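PDB 3R6A: uncharacterized protein from Methanosarcina mazei, which is of unknown function but belongs to the glyoxalase/bleomycin resistance protein/dioxygenase superfamily and forms a two-chain assembly. Local coordinates for residues 81-93 and 103-115. Residues are numbered along the deposited sequence; the frame is centred on the assembly and turned at random.
Sequences TFLEENGAEIIRG and MTVRHSDGSVIEY. With ACT (acetate ion), chain C.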
loop_
_atom_site.group_PDB
_atom_site.type_symbol
_atom_site.label_atom_id
_atom_site.label_comp_id
_atom_site.label_asym_id
_atom_site.label_seq_id
_atom_site.Cartn_x
_atom_site.Cartn_y
_atom_site.Cartn_z
ATOM N N THR B 81 3.618 -15.577 15.970
ATOM C CA THR B 81 4.783 -16.209 16.574
ATOM C C THR B 81 6.069 -15.658 15.967
ATOM O O THR B 81 6.961 -15.213 16.682
ATOM C CB THR B 81 4.742 -17.736 16.377
ATOM O OG1 THR B 81 3.543 -18.257 16.965
ATOM C CG2 THR B 81 5.956 -18.398 17.037
ATOM N N PHE B 82 6.154 -15.681 14.641
ATOM C CA PHE B 82 7.333 -15.174 13.947
ATOM C C PHE B 82 7.611 -13.730 14.343
ATOM O O PHE B 82 8.737 -13.371 14.684
ATOM C CB PHE B 82 7.132 -15.242 12.428
ATOM C CG PHE B 82 8.253 -14.618 11.641
ATOM C CD1 PHE B 82 9.415 -15.333 11.372
ATOM C CD2 PHE B 82 8.159 -13.300 11.200
ATOM C CE1 PHE B 82 10.471 -14.745 10.674
ATOM C CE2 PHE B 82 9.208 -12.701 10.502
ATOM C CZ PHE B 82 10.368 -13.425 10.238
ATOM N N LEU B 83 6.575 -12.900 14.295
ATOM C CA LEU B 83 6.727 -11.490 14.620
ATOM C C LEU B 83 7.226 -11.242 16.043
ATOM O O LEU B 83 8.135 -10.440 16.254
ATOM C CB LEU B 83 5.402 -10.765 14.371
ATOM C CG LEU B 83 5.038 -10.657 12.882
ATOM C CD1 LEU B 83 3.561 -10.321 12.721
ATOM C CD2 LEU B 83 5.900 -9.580 12.224
ATOM N N GLU B 84 6.647 -11.939 17.013
ATOM C CA GLU B 84 7.056 -11.766 18.405
ATOM C C GLU B 84 8.499 -12.211 18.628
ATOM O O GLU B 84 9.184 -11.694 19.510
ATOM C CB GLU B 84 6.129 -12.556 19.331
ATOM C CG GLU B 84 4.671 -12.147 19.241
ATOM C CD GLU B 84 3.784 -12.965 20.159
ATOM O OE1 GLU B 84 3.902 -14.208 20.143
ATOM O OE2 GLU B 84 2.966 -12.367 20.888
ATOM N N GLU B 85 8.954 -13.171 17.832
ATOM C CA GLU B 85 10.318 -13.679 17.954
ATOM C C GLU B 85 11.281 -12.856 17.111
ATOM O O GLU B 85 12.483 -13.130 17.080
ATOM C CB GLU B 85 10.379 -15.143 17.508
ATOM C CG GLU B 85 9.322 -16.022 18.152
ATOM C CD GLU B 85 9.435 -17.476 17.743
ATOM O OE1 GLU B 85 9.651 -17.746 16.541
ATOM O OE2 GLU B 85 9.295 -18.352 18.624
ATOM N N ASN B 86 10.761 -11.842 16.429
ATOM C CA ASN B 86 11.610 -11.014 15.587
ATOM C C ASN B 86 11.504 -9.510 15.825
ATOM O O ASN B 86 11.531 -8.718 14.882
ATOM C CB ASN B 86 11.353 -11.357 14.119
ATOM C CG ASN B 86 12.000 -12.671 13.711
ATOM O OD1 ASN B 86 13.204 -12.730 13.457
ATOM N ND2 ASN B 86 11.209 -13.734 13.666
ATOM N N GLY B 87 11.379 -9.129 17.094
ATOM C CA GLY B 87 11.322 -7.724 17.465
ATOM C C GLY B 87 10.059 -6.928 17.192
ATOM O O GLY B 87 10.067 -5.703 17.317
ATOM N N ALA B 88 8.975 -7.600 16.824
ATOM C CA ALA B 88 7.723 -6.901 16.549
ATOM C C ALA B 88 6.801 -6.912 17.765
ATOM O O ALA B 88 6.862 -7.823 18.597
ATOM C CB ALA B 88 7.022 -7.540 15.358
ATOM N N GLU B 89 5.951 -5.894 17.862
ATOM C CA GLU B 89 5.002 -5.776 18.964
ATOM C C GLU B 89 3.577 -5.926 18.444
ATOM O O GLU B 89 3.181 -5.225 17.512
ATOM C CB GLU B 89 5.140 -4.406 19.633
ATOM C CG GLU B 89 6.519 -4.111 20.204
ATOM C CD GLU B 89 6.721 -4.703 21.584
ATOM O OE1 GLU B 89 6.517 -5.923 21.755
ATOM O OE2 GLU B 89 7.087 -3.941 22.502
ATOM N N ILE B 90 2.810 -6.839 19.032
ATOM C CA ILE B 90 1.421 -7.015 18.619
ATOM C C ILE B 90 0.650 -5.978 19.423
ATOM O O ILE B 90 0.513 -6.117 20.640
ATOM C CB ILE B 90 0.896 -8.418 18.970
ATOM C CG1 ILE B 90 1.863 -9.483 18.450
ATOM C CG2 ILE B 90 -0.495 -8.612 18.380
ATOM C CD1 ILE B 90 2.078 -9.453 16.951
ATOM N N ILE B 91 0.148 -4.939 18.756
ATOM C CA ILE B 91 -0.564 -3.878 19.458
ATOM C C ILE B 91 -2.091 -3.956 19.485
ATOM O O ILE B 91 -2.732 -3.239 20.256
ATOM C CB ILE B 91 -0.128 -2.489 18.930
ATOM C CG1 ILE B 91 -0.446 -2.364 17.444
ATOM C CG2 ILE B 91 1.378 -2.299 19.151
ATOM C CD1 ILE B 91 0.009 -1.050 16.841
ATOM N N ARG B 92 -2.676 -4.820 18.657
ATOM C CA ARG B 92 -4.128 -5.003 18.620
ATOM C C ARG B 92 -4.443 -6.422 18.181
ATOM O O ARG B 92 -3.883 -6.894 17.202
ATOM C CB ARG B 92 -4.796 -4.062 17.617
ATOM C CG ARG B 92 -4.800 -2.602 17.970
ATOM C CD ARG B 92 -5.698 -1.857 16.994
ATOM N NE ARG B 92 -7.078 -2.339 17.051
ATOM C CZ ARG B 92 -7.856 -2.261 18.129
ATOM N NH1 ARG B 92 -7.394 -1.721 19.248
ATOM N NH2 ARG B 92 -9.101 -2.718 18.086
ATOM N N GLY B 93 -5.341 -7.092 18.897
ATOM C CA GLY B 93 -5.710 -8.448 18.528
ATOM C C GLY B 93 -4.663 -9.496 18.853
ATOM O O GLY B 93 -3.736 -9.229 19.627
HETATM N N MSE B 103 -5.247 -8.430 13.349
HETATM C CA MSE B 103 -4.345 -7.967 14.397
HETATM C C MSE B 103 -3.516 -6.858 13.774
HETATM O O MSE B 103 -3.295 -6.840 12.560
HETATM C CB MSE B 103 -3.435 -9.083 14.922
HETATM C CG MSE B 103 -2.430 -9.628 13.932
HETATM SE SE MSE B 103 -1.270 -10.933 14.790
HETATM C CE MSE B 103 -0.123 -11.332 13.280
ATOM N N THR B 104 -3.090 -5.912 14.596
ATOM C CA THR B 104 -2.273 -4.808 14.112
ATOM C C THR B 104 -0.931 -4.962 14.795
ATOM O O THR B 104 -0.859 -5.227 15.993
ATOM C CB THR B 104 -2.920 -3.454 14.438
ATOM O OG1 THR B 104 -4.173 -3.361 13.746
ATOM C CG2 THR B 104 -2.021 -2.307 13.979
ATOM N N VAL B 105 0.133 -4.802 14.024
ATOM C CA VAL B 105 1.472 -5.019 14.541
ATOM C C VAL B 105 2.442 -3.892 14.252
ATOM O O VAL B 105 2.415 -3.308 13.176
ATOM C CB VAL B 105 2.058 -6.308 13.919
ATOM C CG1 VAL B 105 3.476 -6.553 14.421
ATOM C CG2 VAL B 105 1.154 -7.491 14.229
ATOM N N ARG B 106 3.302 -3.591 15.223
ATOM C CA ARG B 106 4.326 -2.580 15.019
ATOM C C ARG B 106 5.632 -3.337 14.825
ATOM O O ARG B 106 6.148 -3.956 15.758
ATOM C CB ARG B 106 4.459 -1.637 16.226
ATOM C CG ARG B 106 5.541 -0.564 16.029
ATOM C CD ARG B 106 5.689 0.331 17.260
ATOM N NE ARG B 106 6.607 1.453 17.034
ATOM C CZ ARG B 106 7.935 1.366 17.047
ATOM N NH1 ARG B 106 8.537 0.208 17.277
ATOM N NH2 ARG B 106 8.667 2.448 16.821
ATOM N N HIS B 107 6.153 -3.306 13.605
ATOM C CA HIS B 107 7.412 -3.970 13.303
ATOM C C HIS B 107 8.534 -3.214 14.012
ATOM O O HIS B 107 8.390 -2.038 14.330
ATOM C CB HIS B 107 7.666 -3.956 11.795
ATOM C CG HIS B 107 6.743 -4.838 11.013
ATOM N ND1 HIS B 107 6.708 -4.837 9.635
ATOM C CD2 HIS B 107 5.841 -5.768 11.411
ATOM C CE1 HIS B 107 5.826 -5.729 9.218
ATOM N NE2 HIS B 107 5.284 -6.307 10.276
ATOM N N SER B 108 9.649 -3.897 14.244
ATOM C CA SER B 108 10.800 -3.288 14.902
ATOM C C SER B 108 11.216 -1.986 14.219
ATOM O O SER B 108 11.609 -1.024 14.884
ATOM C CB SER B 108 11.981 -4.264 14.901
ATOM O OG SER B 108 13.108 -3.694 15.538
ATOM N N ASP B 109 11.128 -1.946 12.890
ATOM C CA ASP B 109 11.521 -0.745 12.165
ATOM C C ASP B 109 10.527 0.396 12.296
ATOM O O ASP B 109 10.736 1.469 11.736
ATOM C CB ASP B 109 11.759 -1.043 10.680
ATOM C CG ASP B 109 10.513 -1.536 9.972
ATOM O OD1 ASP B 109 9.416 -1.009 10.247
ATOM O OD2 ASP B 109 10.640 -2.441 9.123
ATOM N N GLY B 110 9.441 0.167 13.027
ATOM C CA GLY B 110 8.464 1.224 13.219
ATOM C C GLY B 110 7.217 1.147 12.362
ATOM O O GLY B 110 6.228 1.828 12.642
ATOM N N SER B 111 7.251 0.323 11.319
ATOM C CA SER B 111 6.096 0.191 10.438
ATOM C C SER B 111 4.925 -0.451 11.165
ATOM O O SER B 111 5.108 -1.383 11.948
ATOM C CB SER B 111 6.444 -0.670 9.223
ATOM O OG SER B 111 7.565 -0.159 8.527
ATOM N N VAL B 112 3.726 0.053 10.899
ATOM C CA VAL B 112 2.512 -0.489 11.500
ATOM C C VAL B 112 1.743 -1.202 10.393
ATOM O O VAL B 112 1.343 -0.591 9.410
ATOM C CB VAL B 112 1.636 0.623 12.101
ATOM C CG1 VAL B 112 0.335 0.029 12.627
ATOM C CG2 VAL B 112 2.400 1.320 13.229
ATOM N N ILE B 113 1.544 -2.504 10.566
ATOM C CA ILE B 113 0.870 -3.316 9.565
ATOM C C ILE B 113 -0.332 -4.062 10.126
ATOM O O ILE B 113 -0.291 -4.576 11.248
ATOM C CB ILE B 113 1.843 -4.366 8.984
ATOM C CG1 ILE B 113 3.055 -3.670 8.355
ATOM C CG2 ILE B 113 1.106 -5.267 7.983
ATOM C CD1 ILE B 113 2.743 -2.841 7.120
ATOM N N GLU B 114 -1.404 -4.114 9.345
ATOM C CA GLU B 114 -2.590 -4.847 9.759
ATOM C C GLU B 114 -2.530 -6.214 9.086
ATOM O O GLU B 114 -2.409 -6.302 7.863
ATOM C CB GLU B 114 -3.870 -4.129 9.327
ATOM C CG GLU B 114 -5.119 -4.949 9.590
ATOM C CD GLU B 114 -6.365 -4.320 9.009
ATOM O OE1 GLU B 114 -6.284 -3.772 7.887
ATOM O OE2 GLU B 114 -7.426 -4.386 9.670
ATOM N N TYR B 115 -2.575 -7.272 9.887
ATOM C CA TYR B 115 -2.557 -8.636 9.363
ATOM C C TYR B 115 -3.987 -9.161 9.426
ATOM O O TYR B 115 -4.635 -9.107 10.473
ATOM C CB TYR B 115 -1.638 -9.524 10.206
ATOM C CG TYR B 115 -0.170 -9.253 9.982
ATOM C CD1 TYR B 115 0.601 -10.098 9.186
ATOM C CD2 TYR B 115 0.453 -8.148 10.567
ATOM C CE1 TYR B 115 1.955 -9.858 8.981
ATOM C CE2 TYR B 115 1.807 -7.897 10.364
ATOM C CZ TYR B 115 2.553 -8.760 9.573
ATOM O OH TYR B 115 3.903 -8.550 9.403
HETATM C C ACT C . 12.420 -4.596 10.830
HETATM O O ACT C . 11.354 -4.541 11.439
HETATM O OXT ACT C . 12.519 -4.076 9.717
HETATM C CH3 ACT C . 13.605 -5.303 11.438
HETATM O O HOH W 1 9.888 -6.529 13.471
#
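Leu83, on the last turn of helix 76-84, lays CD1 over one face of the Tyr115 ring, 4.0 Å from its centroid in a CH-pi contact and displaced toward the hydroxyl end. CG lies anti to the carbonyl carbon (chi1 -69°), which aims the branch point at Tyr115. CD1 also touches Val105 CG2 and the selenomethionine methyl of Met103; CD2 meets Tyr115 OH and, obliquely, the His107 ring. A 2.8 Å hydrogen bond between Tyr115 OH and His107 NE2 joins the two rings at their edges, and the His107 ring is held through both nitrogens, ND1 being hydrogen-bonded to Tyr24 OH of the second subunit. Ile90 CD1 presses to 3.5 Å from Val105 CG2, tighter than usual, and Ala88 CB rests on Val105 CG1. This apolar layer seats the helix of a beta-alpha-beta-beta-beta unit, the module of the superfamily, on its own sheet. Strands 89-97 and 100-106 form a hairpin there, Glu89 and Arg106 exchanging a nearly straight pair of backbone bonds. A classic bulge follows: Thr104 O accepts from Ile91 N at 3.0 Å and Arg92 N at 3.3 Å. With CG1 wedged between backbone N and carbonyl carbon (chi1 61°), Ile91 reaches across Thr104 and sets CD1 against its CG2, whereas Arg92 runs alongside Thr104, CB to CB 3.7 Å. Near the turn, one water links Asn86 O, Ser108 N and the acetate ion.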